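Local atomic coordinates of probable spore coat polysaccharide biosynthesis protein E (Chromobacterium violaceum ATCC 12472, PDB entry 3G8R), a protein that probably acts as an N-acylneuraminate-9-phosphate synthase and, in this portion of the protein, has a zinc-binding NeuB-family barrel followed by a SAF domain. Residues 209-214 with 220-225. Sequence-based numbering, arbitrary orientation.
Sequences EPIMLA and TVFEKH. With ZN (zinc ion), chain C.
Phe222 reaches out from its strand towards the helix, and two residues one helical turn apart, Ile211 and Ala214, receive its ring in different ways. Ala214 offers its methyl to the ring edge, close to the ring plane, with CB 3.8 Å from Phe222 CE1. The terminal methyl of Ile211 lies well out of that plane, oblique to the ring and beside CD1 and CE1; its modelled separation is too short to be trusted in detail. In Ile211, chi1 of -161° sets CG1 anti to the backbone N, and chi2 turns CD1 towards the strand. The setting is the last strand-helix-strand step of a TIM barrel, a beta-alpha-beta crossover in which helix 209-216 links parallel strands 196-201 and 221-225. Trp248 of helix 242-259 touches both Ile211 and Phe222, and Phe8 of strand 7-11 meets the Phe222 ring, so the apolar layer between barrel and helices continues beyond this pair. Alternation along the strand sends Phe222 and Lys224 to the helix side, where Lys224 forms a salt bridge with Glu203 and a cation-pi contact with Trp248, while Glu223, directed into the barrel, pairs with Lys116. At the C-terminal end of the strand, the end of a TIM barrel where active sites lie, His225 NE2 binds the zinc ion at 2.4 Å, and His202 completes the protein's pair of metal-binding histidines.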
loop_
_atom_site.group_PDB
_atom_site.type_symbol
_atom_site.label_atom_id
_atom_site.label_comp_id
_atom_site.label_asym_id
_atom_site.label_seq_id
_atom_site.Cartn_x
_atom_site.Cartn_y
_atom_site.Cartn_z
ATOM N N GLU A 209 -7.577 -4.788 -8.105
ATOM C CA GLU A 209 -7.045 -4.199 -6.867
ATOM C C GLU A 209 -5.631 -4.629 -6.484
ATOM O O GLU A 209 -4.889 -3.822 -5.960
ATOM C CB GLU A 209 -7.987 -4.314 -5.687
ATOM C CG GLU A 209 -8.550 -5.673 -5.496
ATOM C CD GLU A 209 -10.008 -5.729 -5.872
ATOM O OE1 GLU A 209 -10.810 -5.125 -5.123
ATOM O OE2 GLU A 209 -10.333 -6.377 -6.910
ATOM N N PRO A 210 -5.248 -5.888 -6.747
ATOM C CA PRO A 210 -3.912 -6.317 -6.320
ATOM C C PRO A 210 -2.821 -5.418 -6.840
ATOM O O PRO A 210 -1.910 -5.103 -6.108
ATOM C CB PRO A 210 -3.764 -7.726 -6.907
ATOM C CG PRO A 210 -5.111 -8.254 -6.971
ATOM C CD PRO A 210 -6.034 -7.023 -7.265
ATOM N N ILE A 211 -2.924 -4.982 -8.083
ATOM C CA ILE A 211 -1.957 -4.041 -8.638
ATOM C C ILE A 211 -1.915 -2.718 -7.875
ATOM O O ILE A 211 -0.857 -2.189 -7.573
ATOM C CB ILE A 211 -2.180 -3.862 -10.163
ATOM C CG1 ILE A 211 -0.927 -3.294 -10.789
ATOM C CG2 ILE A 211 -3.457 -3.061 -10.501
ATOM C CD1 ILE A 211 0.335 -4.025 -10.346
HETATM N N MSE A 212 -3.062 -2.184 -7.507
HETATM C CA MSE A 212 -3.038 -0.945 -6.778
HETATM C C MSE A 212 -2.320 -1.186 -5.442
HETATM O O MSE A 212 -1.356 -0.491 -5.067
HETATM C CB MSE A 212 -4.451 -0.443 -6.562
HETATM C CG MSE A 212 -5.384 -0.533 -7.762
HETATM SE SE MSE A 212 -6.713 0.613 -7.512
HETATM C CE MSE A 212 -7.967 -0.182 -8.483
ATOM N N LEU A 213 -2.756 -2.213 -4.733
ATOM C CA LEU A 213 -2.101 -2.615 -3.495
ATOM C C LEU A 213 -0.606 -2.791 -3.708
ATOM O O LEU A 213 0.197 -2.505 -2.821
ATOM C CB LEU A 213 -2.716 -3.903 -3.023
ATOM C CG LEU A 213 -3.740 -3.773 -1.913
ATOM C CD1 LEU A 213 -4.689 -2.653 -2.117
ATOM C CD2 LEU A 213 -4.467 -5.080 -1.777
ATOM N N ALA A 214 -0.241 -3.234 -4.910
ATOM C CA ALA A 214 1.133 -3.578 -5.190
ATOM C C ALA A 214 1.920 -2.296 -5.370
ATOM O O ALA A 214 3.005 -2.138 -4.834
ATOM C CB ALA A 214 1.220 -4.453 -6.430
ATOM N N THR A 220 7.743 -1.674 -8.426
ATOM C CA THR A 220 8.100 -0.767 -9.533
ATOM C C THR A 220 8.156 -1.495 -10.879
ATOM O O THR A 220 8.387 -0.905 -11.934
ATOM C CB THR A 220 9.443 -0.176 -9.185
ATOM O OG1 THR A 220 9.208 0.968 -8.374
ATOM C CG2 THR A 220 10.296 0.221 -10.425
ATOM N N VAL A 221 7.957 -2.806 -10.816
ATOM C CA VAL A 221 8.047 -3.714 -11.963
ATOM C C VAL A 221 6.950 -4.709 -11.741
ATOM O O VAL A 221 6.739 -5.169 -10.617
ATOM C CB VAL A 221 9.326 -4.474 -11.930
ATOM C CG1 VAL A 221 9.317 -5.490 -12.999
ATOM C CG2 VAL A 221 10.509 -3.517 -12.053
ATOM N N PHE A 222 6.239 -5.031 -12.804
ATOM C CA PHE A 222 5.011 -5.780 -12.656
ATOM C C PHE A 222 4.914 -6.742 -13.780
ATOM O O PHE A 222 5.043 -6.354 -14.922
ATOM C CB PHE A 222 3.832 -4.811 -12.670
ATOM C CG PHE A 222 3.867 -3.804 -11.541
ATOM C CD1 PHE A 222 3.413 -4.147 -10.267
ATOM C CD2 PHE A 222 4.387 -2.525 -11.743
ATOM C CE1 PHE A 222 3.471 -3.225 -9.208
ATOM C CE2 PHE A 222 4.445 -1.597 -10.714
ATOM C CZ PHE A 222 3.992 -1.941 -9.440
ATOM N N GLU A 223 4.696 -8.010 -13.469
ATOM C CA GLU A 223 4.630 -9.047 -14.496
ATOM C C GLU A 223 3.315 -9.746 -14.377
ATOM O O GLU A 223 2.911 -10.096 -13.271
ATOM C CB GLU A 223 5.735 -10.053 -14.286
ATOM C CG GLU A 223 5.927 -11.081 -15.357
ATOM C CD GLU A 223 6.982 -12.103 -14.954
ATOM O OE1 GLU A 223 6.972 -13.228 -15.503
ATOM O OE2 GLU A 223 7.816 -11.793 -14.063
ATOM N N LYS A 224 2.664 -9.932 -15.524
ATOM C CA LYS A 224 1.411 -10.646 -15.619
ATOM C C LYS A 224 1.408 -11.502 -16.876
ATOM O O LYS A 224 1.923 -11.072 -17.913
ATOM C CB LYS A 224 0.276 -9.647 -15.688
ATOM C CG LYS A 224 -1.074 -10.233 -16.025
ATOM C CD LYS A 224 -1.933 -10.463 -14.781
ATOM C CE LYS A 224 -2.606 -9.162 -14.315
ATOM N NZ LYS A 224 -3.632 -9.428 -13.284
ATOM N N HIS A 225 0.854 -12.719 -16.776
ATOM C CA HIS A 225 0.709 -13.599 -17.942
ATOM C C HIS A 225 -0.363 -13.055 -18.844
ATOM O O HIS A 225 -1.362 -12.532 -18.359
ATOM C CB HIS A 225 0.293 -14.998 -17.519
ATOM C CG HIS A 225 1.412 -15.833 -16.994
ATOM N ND1 HIS A 225 1.755 -17.045 -17.546
ATOM C CD2 HIS A 225 2.265 -15.633 -15.964
ATOM C CE1 HIS A 225 2.786 -17.549 -16.893
ATOM N NE2 HIS A 225 3.111 -16.715 -15.920
HETATM ZN ZN ZN C . 4.782 -17.360 -14.283
#